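Local coordinates for protein phosphonopyruvate hydrolase (Variovorax sp., PDB 2HJP) that hydrolyses phosphonopyruvate to pyruvate and phosphate, cleaving its carbon-phosphorus bond with the aid of a divalent metal ion, at residues L210-Y215 / G230-G235; I153-A158 / H186-T191; L16-A21 / A34-I39. All blocks are in the same frame, centred on the assembly; numbering follows the deposited sequence.

How the contacts relate
All three contacts belong to one closed, eight-stranded parallel barrel. Contact 3 pairs the first two strands, contact 1 the seventh with the eighth. Since the eighth strand closes the ring against the first, these two join directly, with centres about 11 Å apart and Val232 N 2.9 Å from Phe17 O. Contact 2 joins the end of the fifth strand to the loop after the sixth, its centre about 10 Å from that of contact 1, the Val211 and His186 side chains about 4 Å apart. Contact 2 grips phosphonopyruvate directly; contact 1 reaches it through Gly235. Contact 3 stands back, its centre about 19 Å from that of contact 2 and the Met20 side chain about 10 Å from the ligand.

Contact 1 (L210-Y215 / G230-G235); sequences LVPTAY and GIVIYG
Val211 and Ile233 meet flank to flank: the first torsion of Val211 (chi1 -176°) swings CG1 away from its backbone N and lays CG2 beside that nitrogen, 4.0 Å from Ile233 CB. The two side chains point the same way, toward the inside of a TIM barrel, where Val211 also touches His186 and Ile233 lies close to Trp40. On the outer face, Val232 turns its CG2 to the side opposite the main-chain nitrogen, so that it touches the pyrrolidine ring of Pro212 at CD and CG. The two side chains cross at about a right angle, with Val232 CG2 3.6 Å from Pro212 CD.

Behind this packing lies the parallel pairing of strands 208-210 and 229-234, with Leu210 opposite Val232. Leu210 bonds to both neighbours of its partner: its N donates to Ile231 O at 3.1 Å, and its O accepts from Ile233 N at 2.7 Å. Both bonds are close to straight. The regular pairing then gives out, for the residue after Val211 is a proline with no N-H to offer. Ile233 O is met instead by carbon, the CA of Val211 at 3.4 Å, with 160° at the hydrogen, and Pro212 CD at 3.3 Å.

Farther along, Pro212 CG comes obliquely to the Tyr234 ring, a loose approach. The hydroxyl of that tyrosine is bonded to Glu220, and its side chain packs on Ile259 of the second subunit. At the end of the strand the chain turns into Gly235, which touches phosphonopyruvate. Room is short here: a CB on Gly235 would clash with Thr213 OG1. As it is, Thr213 OG1 lies 3.7 Å from Gly235 N, and the methyl Val211 CG1 rests 4.1 Å from Gly235 CA.

Contact 2 (I153-A158 / H186-T191); sequences IARVEA and HSRQKT. With PPR (phosphonopyruvate), chain G.
Arg155 runs past His186 on its way to phosphonopyruvate in the mouth of the TIM barrel. From CB, a chi1 of 164° throws CG away from the backbone N, and the chain runs extended through CD to NE, its flank against Leu184 and Val108 of the adjoining strands. NE forms a salt bridge with Glu157 OE2 at 2.6 Å, and NH2 donates to the same oxygen; this side-on grip fixes the rotation of the guanidinium. The imidazole sets its CD2 edge over one face of the guanidinium, CD2 3.4 Å from Arg155 NH2, the planes 72° apart. NH1 and NH2 donate to PPR O1P at 3.1 and 3.0 Å, and NH1 adds a weak bond to PPR O2.

A weak bond from His186 N to Val156 O joins the backbones, as does a water donating to Val156 O and His186 O. His186 NE2 donates to PPR O3P at 2.8 Å. Arg188 spans both oxygens, NH1 to PPR O3P at 2.8 Å and NH2 to PPR O1P at 3.2 Å. Three N-H groups thus meet O1P and two O3P, which would probably draw charge off the phosphonate and hold it in one orientation near the magnesium ion.

Contact 3 (L16-A21 / A34-I39); sequences LFTAMA and AGFGGI
Thr18 and Met20 of strand 17-21 form the backbone bonds to Gly38. Gly38 N donates to Thr18 O at 2.7 Å, in the carbonyl plane, and Met20 N donates to Gly38 O at 3.0 Å, tilted from it. Ala19 lies opposite Gly38, its CA-H also aimed at Gly38 O. The parallel pairing continues with Met20 opposite Ile39, whose CA-H approaches Met20 O.

The aromatic contacts come next. With chi1 at 173°, Met20 CG points away from the main-chain nitrogen, and bends at the next two torsions curl the chain back over one face of Phe36. Its CB sits 3.9 Å from the ring centroid, SD makes a distant Met-aromatic contact at 5.2 Å, and Met20 CE closes on Phe36 CZ at 3.5 Å. Thr18 meets the same ring at its edge, OG1 lying 3.5 Å from Phe36 CD1. An alanine at Phe36 would remove the ring and is likely to open a gap beside Met20, leaving its thioether less firmly held.

The two segments belong to the first beta-alpha-beta unit of this TIM barrel, with helix 25-34 as the crossover. The helix ends in a Schellman motif at Gly35, and Phe36 then tucks in against Ala31 of its last turns. Ile253 of the second subunit packs on Phe36, and Phe250 of that subunit on Met20.

On the inner side, Phe17 makes its contact with glycine backbone. Gly37 CA forms an off-centre CH-pi contact, 4.2 Å from the Phe17 centroid, and the ring's CZ presses against the peptide joining Gly37 to Gly38. A CB on either glycine would collide with this ring.

A water adds a link: it donates to Gly35 O at 3.0 Å and is also hydrogen-bonded to Thr18 OG1.

Contact 1 (L210-Y215 / G230-G235)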
ATOM      1  N   LEU A 210      26.300  -7.532 -17.241  1.00 16.13           N
ATOM      2  CA  LEU A 210      27.300  -6.988 -16.308  1.00 17.32           C
ATOM      3  C   LEU A 210      26.779  -5.752 -15.536  1.00 17.20           C
ATOM      4  O   LEU A 210      25.999  -4.918 -16.084  1.00 17.26           O
ATOM      5  CB  LEU A 210      28.580  -6.560 -17.084  1.00 19.84           C
ATOM      6  CG  LEU A 210      29.287  -7.619 -17.954  1.00 18.34           C
ATOM      7  CD1 LEU A 210      30.549  -7.109 -18.638  1.00 18.22           C
ATOM      8  CD2 LEU A 210      29.651  -8.786 -16.987  1.00 18.47           C
ATOM      9  N   VAL A 211      27.211  -5.609 -14.296  1.00 16.44           N
ATOM     10  CA  VAL A 211      26.879  -4.434 -13.462  1.00 17.08           C
ATOM     11  C   VAL A 211      28.282  -4.005 -13.013  1.00 17.29           C
ATOM     12  O   VAL A 211      28.767  -4.425 -11.954  1.00 19.21           O
ATOM     13  CB  VAL A 211      26.036  -4.867 -12.242  1.00 15.85           C
ATOM     14  CG1 VAL A 211      25.598  -3.609 -11.399  1.00 15.47           C
ATOM     15  CG2 VAL A 211      24.861  -5.742 -12.720  1.00 17.73           C
ATOM     16  N   PRO A 212      28.962  -3.206 -13.826  1.00 18.65           N
ATOM     17  CA  PRO A 212      30.330  -2.712 -13.598  1.00 18.98           C
ATOM     18  C   PRO A 212      30.572  -1.658 -12.544  1.00 20.41           C
ATOM     19  O   PRO A 212      31.585  -0.998 -12.593  1.00 19.71           O
ATOM     20  CB  PRO A 212      30.739  -2.205 -14.975  1.00 18.45           C
ATOM     21  CG  PRO A 212      29.442  -1.589 -15.493  1.00 20.13           C
ATOM     22  CD  PRO A 212      28.369  -2.583 -15.041  1.00 19.26           C
ATOM     23  N   THR A 213      29.636  -1.526 -11.593  1.00 20.66           N
ATOM     24  CA  THR A 213      29.710  -0.519 -10.537  1.00 22.28           C
ATOM     25  C   THR A 213      31.010  -0.454  -9.804  1.00 21.74           C
ATOM     26  O   THR A 213      31.511   0.654  -9.598  1.00 19.93           O
ATOM     27  CB  THR A 213      28.598  -0.746  -9.494  1.00 24.50           C
ATOM     28  OG1 THR A 213      27.361  -0.733 -10.184  1.00 25.96           O
ATOM     29  CG2 THR A 213      28.606   0.334  -8.387  1.00 22.98           C
ATOM     30  N   ALA A 214      31.563  -1.622  -9.438  1.00 22.21           N
ATOM     31  CA  ALA A 214      32.810  -1.694  -8.683  1.00 24.84           C
ATOM     32  C   ALA A 214      34.061  -1.562  -9.554  1.00 25.66           C
ATOM     33  O   ALA A 214      35.148  -1.257  -9.059  1.00 26.07           O
ATOM     34  CB  ALA A 214      32.866  -2.990  -7.907  1.00 24.91           C
ATOM     35  N   TYR A 215      33.910  -1.800 -10.856  1.00 25.24           N
ATOM     36  CA  TYR A 215      35.052  -1.717 -11.769  1.00 23.82           C
ATOM     37  C   TYR A 215      34.644  -0.767 -12.897  1.00 25.69           C
ATOM     38  O   TYR A 215      34.513  -1.179 -14.067  1.00 24.91           O
ATOM     39  CB  TYR A 215      35.419  -3.177 -12.250  1.00 23.15           C
ATOM     40  CG  TYR A 215      34.259  -4.141 -12.652  1.00 22.45           C
ATOM     41  CD1 TYR A 215      33.396  -4.714 -11.708  1.00 23.10           C
ATOM     42  CD2 TYR A 215      34.008  -4.406 -14.009  1.00 23.97           C
ATOM     43  CE1 TYR A 215      32.276  -5.520 -12.124  1.00 24.14           C
ATOM     44  CE2 TYR A 215      32.957  -5.171 -14.428  1.00 24.67           C
ATOM     45  CZ  TYR A 215      32.067  -5.725 -13.494  1.00 24.79           C
ATOM     46  OH  TYR A 215      30.953  -6.386 -14.029  1.00 26.66           O
ATOM     47  N   GLY A 230      25.150  -8.910 -23.464  1.00 16.18           N
ATOM     48  CA  GLY A 230      24.113  -8.164 -24.164  1.00 18.56           C
ATOM     49  C   GLY A 230      23.531  -6.966 -23.377  1.00 17.36           C
ATOM     50  O   GLY A 230      22.827  -6.117 -23.932  1.00 16.67           O
ATOM     51  N   ILE A 231      23.863  -6.881 -22.097  1.00 18.12           N
ATOM     52  CA  ILE A 231      23.308  -5.838 -21.267  1.00 15.50           C
ATOM     53  C   ILE A 231      24.296  -5.284 -20.259  1.00 15.51           C
ATOM     54  O   ILE A 231      24.984  -6.041 -19.636  1.00 16.98           O
ATOM     55  CB  ILE A 231      22.083  -6.400 -20.453  1.00 16.95           C
ATOM     56  CG1 ILE A 231      20.955  -6.771 -21.388  1.00 16.58           C
ATOM     57  CG2 ILE A 231      21.545  -5.366 -19.478  1.00 13.98           C
ATOM     58  CD1 ILE A 231      19.922  -7.739 -20.805  1.00 21.86           C
ATOM     59  N   VAL A 232      24.401  -3.967 -20.124  1.00 16.10           N
ATOM     60  CA  VAL A 232      25.209  -3.450 -19.054  1.00 15.87           C
ATOM     61  C   VAL A 232      24.247  -2.676 -18.144  1.00 17.36           C
ATOM     62  O   VAL A 232      23.363  -1.929 -18.621  1.00 15.14           O
ATOM     63  CB  VAL A 232      26.299  -2.536 -19.536  1.00 16.99           C
ATOM     64  CG1 VAL A 232      25.738  -1.540 -20.431  1.00 15.42           C
ATOM     65  CG2 VAL A 232      27.000  -1.885 -18.294  1.00 17.49           C
ATOM     66  N   ILE A 233      24.369  -2.865 -16.834  1.00 16.73           N
ATOM     67  CA  ILE A 233      23.457  -2.141 -15.909  1.00 15.69           C
ATOM     68  C   ILE A 233      24.270  -1.158 -15.033  1.00 16.87           C
ATOM     69  O   ILE A 233      25.292  -1.562 -14.455  1.00 16.54           O
ATOM     70  CB  ILE A 233      22.744  -3.152 -14.941  1.00 15.96           C
ATOM     71  CG1 ILE A 233      21.667  -3.949 -15.736  1.00 21.00           C
ATOM     72  CG2 ILE A 233      22.072  -2.408 -13.712  1.00 14.09           C
ATOM     73  CD1 ILE A 233      20.257  -3.382 -15.809  1.00 32.49           C
ATOM     74  N   TYR A 234      23.814   0.102 -14.956  1.00 15.21           N
ATOM     75  CA  TYR A 234      24.430   1.109 -14.060  1.00 14.86           C
ATOM     76  C   TYR A 234      23.630   0.945 -12.788  1.00 15.32           C
ATOM     77  O   TYR A 234      22.472   1.384 -12.653  1.00 16.66           O
ATOM     78  CB  TYR A 234      24.357   2.445 -14.741  1.00 15.04           C
ATOM     79  CG  TYR A 234      25.281   2.400 -15.959  1.00 15.11           C
ATOM     80  CD1 TYR A 234      26.643   2.221 -15.799  1.00 18.14           C
ATOM     81  CD2 TYR A 234      24.769   2.499 -17.255  1.00 16.96           C
ATOM     82  CE1 TYR A 234      27.504   2.143 -16.921  1.00 19.04           C
ATOM     83  CE2 TYR A 234      25.607   2.427 -18.402  1.00 18.29           C
ATOM     84  CZ  TYR A 234      26.980   2.244 -18.200  1.00 20.17           C
ATOM     85  OH  TYR A 234      27.800   2.147 -19.287  1.00 20.37           O
ATOM     86  N   GLY A 235      24.267   0.282 -11.853  1.00 13.63           N
ATOM     87  CA  GLY A 235      23.558  -0.140 -10.664  1.00 15.85           C
ATOM     88  C   GLY A 235      23.031   0.798  -9.639  1.00 17.40           C
ATOM     89  O   GLY A 235      21.944   0.518  -9.083  1.00 16.86           O
TER

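Contact 2 (I153-A158 / H186-T191)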
ATOM      1  N   ILE A 153      16.263 -13.364 -15.844  1.00 17.61           N
ATOM      2  CA  ILE A 153      17.705 -13.242 -15.704  1.00 15.69           C
ATOM      3  C   ILE A 153      18.150 -13.831 -14.405  1.00 17.02           C
ATOM      4  O   ILE A 153      17.660 -13.455 -13.340  1.00 15.75           O
ATOM      5  CB  ILE A 153      18.127 -11.722 -15.756  1.00 17.06           C
ATOM      6  CG1 ILE A 153      17.608 -11.097 -17.076  1.00 15.01           C
ATOM      7  CG2 ILE A 153      19.692 -11.535 -15.698  1.00 16.55           C
ATOM      8  CD1 ILE A 153      17.617  -9.571 -17.111  1.00 14.50           C
ATOM      9  N   ALA A 154      19.090 -14.783 -14.496  1.00 17.23           N
ATOM     10  CA  ALA A 154      19.616 -15.410 -13.303  1.00 18.60           C
ATOM     11  C   ALA A 154      20.953 -14.752 -12.964  1.00 18.35           C
ATOM     12  O   ALA A 154      21.887 -14.680 -13.785  1.00 17.89           O
ATOM     13  CB  ALA A 154      19.833 -16.903 -13.551  1.00 19.30           C
ATOM     14  N   ARG A 155      21.054 -14.346 -11.723  1.00 17.92           N
ATOM     15  CA  ARG A 155      22.269 -13.739 -11.252  1.00 16.81           C
ATOM     16  C   ARG A 155      23.090 -14.716 -10.446  1.00 17.75           C
ATOM     17  O   ARG A 155      22.613 -15.321  -9.471  1.00 19.18           O
ATOM     18  CB  ARG A 155      21.912 -12.478 -10.467  1.00 16.23           C
ATOM     19  CG  ARG A 155      23.025 -11.939  -9.588  1.00 16.84           C
ATOM     20  CD  ARG A 155      22.621 -10.564  -8.964  1.00 18.76           C
ATOM     21  NE  ARG A 155      23.438 -10.260  -7.790  1.00 24.40           N
ATOM     22  CZ  ARG A 155      23.511  -9.082  -7.163  1.00 26.63           C
ATOM     23  NH1 ARG A 155      22.821  -8.050  -7.612  1.00 27.77           N
ATOM     24  NH2 ARG A 155      24.239  -8.953  -6.045  1.00 27.33           N
ATOM     25  N   VAL A 156      24.328 -14.899 -10.888  1.00 16.58           N
ATOM     26  CA  VAL A 156      25.269 -15.846 -10.279  1.00 19.55           C
ATOM     27  C   VAL A 156      26.205 -15.101  -9.317  1.00 19.74           C
ATOM     28  O   VAL A 156      26.981 -14.254  -9.754  1.00 20.81           O
ATOM     29  CB  VAL A 156      26.109 -16.557 -11.436  1.00 17.75           C
ATOM     30  CG1 VAL A 156      27.269 -17.379 -10.844  1.00 19.10           C
ATOM     31  CG2 VAL A 156      25.196 -17.419 -12.311  1.00 17.63           C
ATOM     32  N   GLU A 157      26.128 -15.440  -8.033  1.00 21.78           N
ATOM     33  CA  GLU A 157      26.915 -14.836  -6.960  1.00 24.36           C
ATOM     34  C   GLU A 157      28.195 -15.608  -6.598  1.00 25.61           C
ATOM     35  O   GLU A 157      28.963 -15.184  -5.709  1.00 25.97           O
ATOM     36  CB  GLU A 157      26.072 -14.782  -5.687  1.00 27.22           C
ATOM     37  CG  GLU A 157      24.964 -13.785  -5.664  1.00 33.52           C
ATOM     38  CD  GLU A 157      25.503 -12.395  -5.537  1.00 33.29           C
ATOM     39  OE1 GLU A 157      26.155 -12.079  -4.524  1.00 36.21           O
ATOM     40  OE2 GLU A 157      25.270 -11.639  -6.464  1.00 37.27           O
ATOM     41  N   ALA A 158      28.414 -16.739  -7.249  1.00 25.10           N
ATOM     42  CA  ALA A 158      29.575 -17.581  -6.938  1.00 26.59           C
ATOM     43  C   ALA A 158      30.963 -16.855  -6.938  1.00 27.65           C
ATOM     44  O   ALA A 158      31.831 -17.197  -6.124  1.00 29.45           O
ATOM     45  CB  ALA A 158      29.593 -18.783  -7.873  1.00 24.46           C
ATOM     46  N   HIS A 186      28.141 -11.469 -11.426  1.00 22.83           N
ATOM     47  CA  HIS A 186      28.535 -10.313 -10.645  1.00 24.74           C
ATOM     48  C   HIS A 186      29.934 -10.395 -10.003  1.00 26.13           C
ATOM     49  O   HIS A 186      30.500 -11.475  -9.757  1.00 25.83           O
ATOM     50  CB  HIS A 186      27.450 -10.053  -9.600  1.00 25.39           C
ATOM     51  CG  HIS A 186      27.285  -8.594  -9.239  1.00 28.56           C
ATOM     52  ND1 HIS A 186      27.870  -7.562  -9.952  1.00 28.15           N
ATOM     53  CD2 HIS A 186      26.633  -8.006  -8.203  1.00 29.16           C
ATOM     54  CE1 HIS A 186      27.595  -6.408  -9.367  1.00 27.80           C
ATOM     55  NE2 HIS A 186      26.846  -6.648  -8.303  1.00 28.23           N
ATOM     56  N   SER A 187      30.486  -9.219  -9.741  1.00 26.05           N
ATOM     57  CA  SER A 187      31.811  -9.100  -9.123  1.00 28.39           C
ATOM     58  C   SER A 187      31.925  -7.766  -8.355  1.00 29.51           C
ATOM     59  O   SER A 187      31.402  -6.752  -8.809  1.00 28.98           O
ATOM     60  CB  SER A 187      32.925  -9.155 -10.189  1.00 28.07           C
ATOM     61  OG  SER A 187      34.208  -8.955  -9.594  1.00 28.84           O
ATOM     62  N   ARG A 188      32.587  -7.801  -7.198  1.00 31.16           N
ATOM     63  CA  ARG A 188      32.794  -6.614  -6.370  1.00 33.90           C
ATOM     64  C   ARG A 188      34.251  -6.169  -6.425  1.00 34.68           C
ATOM     65  O   ARG A 188      34.644  -5.271  -5.657  1.00 32.06           O
ATOM     66  CB  ARG A 188      32.517  -6.897  -4.893  1.00 35.61           C
ATOM     67  CG  ARG A 188      31.165  -7.375  -4.562  1.00 38.87           C
ATOM     68  CD  ARG A 188      30.158  -6.277  -4.530  1.00 40.59           C
ATOM     69  NE  ARG A 188      28.877  -6.903  -4.246  1.00 41.06           N
ATOM     70  CZ  ARG A 188      27.705  -6.356  -4.530  1.00 41.06           C
ATOM     71  NH1 ARG A 188      27.646  -5.150  -5.105  1.00 38.75           N
ATOM     72  NH2 ARG A 188      26.601  -7.039  -4.258  1.00 41.07           N
ATOM     73  N   GLN A 189      35.064  -6.835  -7.264  1.00 36.56           N
ATOM     74  CA  GLN A 189      36.501  -6.486  -7.418  1.00 37.77           C
ATOM     75  C   GLN A 189      36.592  -5.087  -7.970  1.00 37.68           C
ATOM     76  O   GLN A 189      35.702  -4.673  -8.703  1.00 35.69           O
ATOM     77  CB  GLN A 189      37.178  -7.401  -8.435  1.00 41.00           C
ATOM     78  CG  GLN A 189      38.246  -8.302  -7.874  1.00 47.30           C
ATOM     79  CD  GLN A 189      37.725  -9.214  -6.798  1.00 50.03           C
ATOM     80  OE1 GLN A 189      38.405 -10.164  -6.392  1.00 52.47           O
ATOM     81  NE2 GLN A 189      36.509  -8.941  -6.319  1.00 51.97           N
ATOM     82  N   LYS A 190      37.701  -4.391  -7.699  1.00 37.67           N
ATOM     83  CA  LYS A 190      37.871  -3.026  -8.194  1.00 37.44           C
ATOM     84  C   LYS A 190      38.477  -2.960  -9.577  1.00 36.58           C
ATOM     85  O   LYS A 190      38.657  -1.858 -10.135  1.00 38.23           O
ATOM     86  CB  LYS A 190      38.677  -2.185  -7.197  1.00 39.23           C
ATOM     87  CG  LYS A 190      37.988  -2.038  -5.853  1.00 41.63           C
ATOM     88  CD  LYS A 190      36.563  -1.532  -6.084  1.00 44.16           C
ATOM     89  CE  LYS A 190      36.581  -0.145  -6.821  1.00 47.83           C
ATOM     90  NZ  LYS A 190      35.247   0.519  -7.022  1.00 46.47           N
ATOM     91  N   THR A 191      38.812  -4.134 -10.119  1.00 35.65           N
ATOM     92  CA  THR A 191      39.311  -4.264 -11.511  1.00 32.66           C
ATOM     93  C   THR A 191      38.471  -5.354 -12.188  1.00 31.42           C
ATOM     94  O   THR A 191      37.975  -6.282 -11.540  1.00 29.45           O
ATOM     95  CB  THR A 191      40.779  -4.710 -11.658  1.00 32.58           C
ATOM     96  OG1 THR A 191      40.924  -5.997 -11.062  1.00 32.09           O
ATOM     97  CG2 THR A 191      41.724  -3.662 -11.063  1.00 33.34           C
TER
HETATM   98  C1  PPR G 291      20.941  -3.565  -7.051  1.00 20.18           C
HETATM   99  O1  PPR G 291      21.167  -2.493  -7.750  1.00 17.46           O
HETATM  100  O2' PPR G 291      20.107  -3.660  -6.192  1.00 17.68           O
HETATM  101  C2  PPR G 291      21.814  -4.729  -7.415  1.00 21.75           C
HETATM  102  C3  PPR G 291      23.104  -4.712  -7.860  1.00 23.63           C
HETATM  103  O2  PPR G 291      21.204  -5.903  -7.250  1.00 18.90           O
HETATM  104  P   PPR G 291      24.223  -4.627  -6.381  1.00 26.69           P
HETATM  105  O1P PPR G 291      23.950  -5.958  -5.625  1.00 25.43           O
HETATM  106  O2P PPR G 291      23.803  -3.357  -5.594  1.00 26.79           O
HETATM  107  O3P PPR G 291      25.569  -4.618  -6.936  1.00 26.75           O
HETATM  108  O   HOH W   1      29.470 -13.813  -8.718  1.00 20.87           O

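Contact 3 (L16-A21 / A34-I39)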
ATOM      1  N   LEU A  16      24.337  -3.823 -27.804  1.00 25.12           N
ATOM      2  CA  LEU A  16      24.539  -3.789 -26.349  1.00 24.07           C
ATOM      3  C   LEU A  16      23.434  -2.881 -25.780  1.00 21.89           C
ATOM      4  O   LEU A  16      23.328  -1.689 -26.169  1.00 22.40           O
ATOM      5  CB  LEU A  16      25.894  -3.172 -26.027  1.00 25.20           C
ATOM      6  CG  LEU A  16      26.270  -2.923 -24.575  1.00 25.84           C
ATOM      7  CD1 LEU A  16      26.042  -4.186 -23.760  1.00 25.77           C
ATOM      8  CD2 LEU A  16      27.780  -2.478 -24.549  1.00 25.03           C
ATOM      9  N   PHE A  17      22.662  -3.407 -24.831  1.00 19.36           N
ATOM     10  CA  PHE A  17      21.520  -2.697 -24.211  1.00 17.63           C
ATOM     11  C   PHE A  17      21.958  -2.082 -22.864  1.00 17.52           C
ATOM     12  O   PHE A  17      22.590  -2.782 -22.016  1.00 19.17           O
ATOM     13  CB  PHE A  17      20.419  -3.722 -23.962  1.00 18.64           C
ATOM     14  CG  PHE A  17      19.143  -3.171 -23.431  1.00 17.25           C
ATOM     15  CD1 PHE A  17      18.210  -2.622 -24.288  1.00 17.63           C
ATOM     16  CD2 PHE A  17      18.867  -3.241 -22.070  1.00 19.57           C
ATOM     17  CE1 PHE A  17      16.984  -2.127 -23.819  1.00 18.56           C
ATOM     18  CE2 PHE A  17      17.662  -2.770 -21.551  1.00 19.07           C
ATOM     19  CZ  PHE A  17      16.690  -2.198 -22.441  1.00 19.70           C
ATOM     20  N   THR A  18      21.662  -0.801 -22.664  1.00 16.30           N
ATOM     21  CA  THR A  18      22.029  -0.150 -21.405  1.00 15.70           C
ATOM     22  C   THR A  18      20.797   0.095 -20.536  1.00 16.04           C
ATOM     23  O   THR A  18      19.715   0.468 -21.036  1.00 14.45           O
ATOM     24  CB  THR A  18      22.720   1.208 -21.643  1.00 12.95           C
ATOM     25  OG1 THR A  18      21.808   2.078 -22.291  1.00 19.21           O
ATOM     26  CG2 THR A  18      23.938   1.039 -22.577  1.00 17.18           C
ATOM     27  N   ALA A  19      20.958  -0.162 -19.254  1.00 15.80           N
ATOM     28  CA  ALA A  19      19.830   0.067 -18.342  1.00 17.56           C
ATOM     29  C   ALA A  19      20.418   0.862 -17.143  1.00 16.60           C
ATOM     30  O   ALA A  19      21.460   0.507 -16.606  1.00 18.53           O
ATOM     31  CB  ALA A  19      19.247  -1.265 -17.823  1.00 16.76           C
ATOM     32  N   MET A  20      19.712   1.895 -16.740  1.00 16.81           N
ATOM     33  CA  MET A  20      20.114   2.780 -15.601  1.00 15.99           C
ATOM     34  C   MET A  20      19.189   2.639 -14.385  1.00 16.77           C
ATOM     35  O   MET A  20      17.922   2.585 -14.480  1.00 16.90           O
ATOM     36  CB  MET A  20      20.079   4.251 -16.065  1.00 14.36           C
ATOM     37  CG  MET A  20      20.301   5.307 -14.936  1.00 16.67           C
ATOM     38  SD  MET A  20      21.855   5.023 -14.060  1.00 16.89           S
ATOM     39  CE  MET A  20      23.067   5.622 -15.309  1.00 16.52           C
ATOM     40  N   ALA A  21      19.833   2.606 -13.232  1.00 16.39           N
ATOM     41  CA  ALA A  21      19.107   2.536 -11.987  1.00 13.76           C
ATOM     42  C   ALA A  21      18.142   3.734 -11.810  1.00 14.50           C
ATOM     43  O   ALA A  21      18.419   4.863 -12.257  1.00 15.27           O
ATOM     44  CB  ALA A  21      20.126   2.562 -10.823  1.00 12.12           C
ATOM     45  N   ALA A  34      17.574  10.714 -21.137  1.00 16.99           N
ATOM     46  CA  ALA A  34      19.045  10.743 -21.379  1.00 18.52           C
ATOM     47  C   ALA A  34      19.420   9.728 -22.492  1.00 18.69           C
ATOM     48  O   ALA A  34      20.487   9.815 -23.047  1.00 19.11           O
ATOM     49  CB  ALA A  34      19.808  10.444 -20.111  1.00 17.12           C
ATOM     50  N   GLY A  35      18.517   8.793 -22.812  1.00 17.87           N
ATOM     51  CA  GLY A  35      18.768   7.861 -23.887  1.00 17.96           C
ATOM     52  C   GLY A  35      19.134   6.456 -23.474  1.00 18.41           C
ATOM     53  O   GLY A  35      19.592   5.705 -24.325  1.00 17.08           O
ATOM     54  N   PHE A  36      18.982   6.080 -22.188  1.00 17.28           N
ATOM     55  CA  PHE A  36      19.331   4.702 -21.845  1.00 15.23           C
ATOM     56  C   PHE A  36      18.283   3.784 -22.453  1.00 17.17           C
ATOM     57  O   PHE A  36      17.151   4.194 -22.706  1.00 17.90           O
ATOM     58  CB  PHE A  36      19.419   4.511 -20.312  1.00 18.16           C
ATOM     59  CG  PHE A  36      20.611   5.155 -19.717  1.00 16.22           C
ATOM     60  CD1 PHE A  36      21.862   4.523 -19.786  1.00 15.64           C
ATOM     61  CD2 PHE A  36      20.503   6.421 -19.148  1.00 19.06           C
ATOM     62  CE1 PHE A  36      22.993   5.124 -19.290  1.00 18.62           C
ATOM     63  CE2 PHE A  36      21.646   7.075 -18.634  1.00 20.31           C
ATOM     64  CZ  PHE A  36      22.914   6.415 -18.701  1.00 15.96           C
ATOM     65  N   GLY A  37      18.678   2.538 -22.693  1.00 17.24           N
ATOM     66  CA  GLY A  37      17.824   1.526 -23.286  1.00 16.41           C
ATOM     67  C   GLY A  37      16.706   1.069 -22.362  1.00 16.23           C
ATOM     68  O   GLY A  37      15.588   0.822 -22.810  1.00 15.41           O
ATOM     69  N   GLY A  38      17.008   0.935 -21.079  1.00 14.97           N
ATOM     70  CA  GLY A  38      15.969   0.505 -20.166  1.00 14.57           C
ATOM     71  C   GLY A  38      16.248   1.029 -18.743  1.00 15.67           C
ATOM     72  O   GLY A  38      17.298   1.678 -18.497  1.00 14.66           O
ATOM     73  N   ILE A  39      15.308   0.782 -17.844  1.00 13.62           N
ATOM     74  CA  ILE A  39      15.406   1.173 -16.455  1.00 14.25           C
ATOM     75  C   ILE A  39      15.755  -0.059 -15.592  1.00 13.20           C
ATOM     76  O   ILE A  39      15.252  -1.159 -15.858  1.00 13.73           O
ATOM     77  CB  ILE A  39      14.032   1.768 -15.958  1.00 17.37           C
ATOM     78  CG1 ILE A  39      13.609   2.951 -16.855  1.00 16.01           C
ATOM     79  CG2 ILE A  39      14.125   2.159 -14.456  1.00 15.03           C
ATOM     80  CD1 ILE A  39      14.543   4.182 -16.868  1.00 17.95           C
TER
HETATM   81  O   HOH W   2      21.156   3.291 -25.160  1.00 54.50           O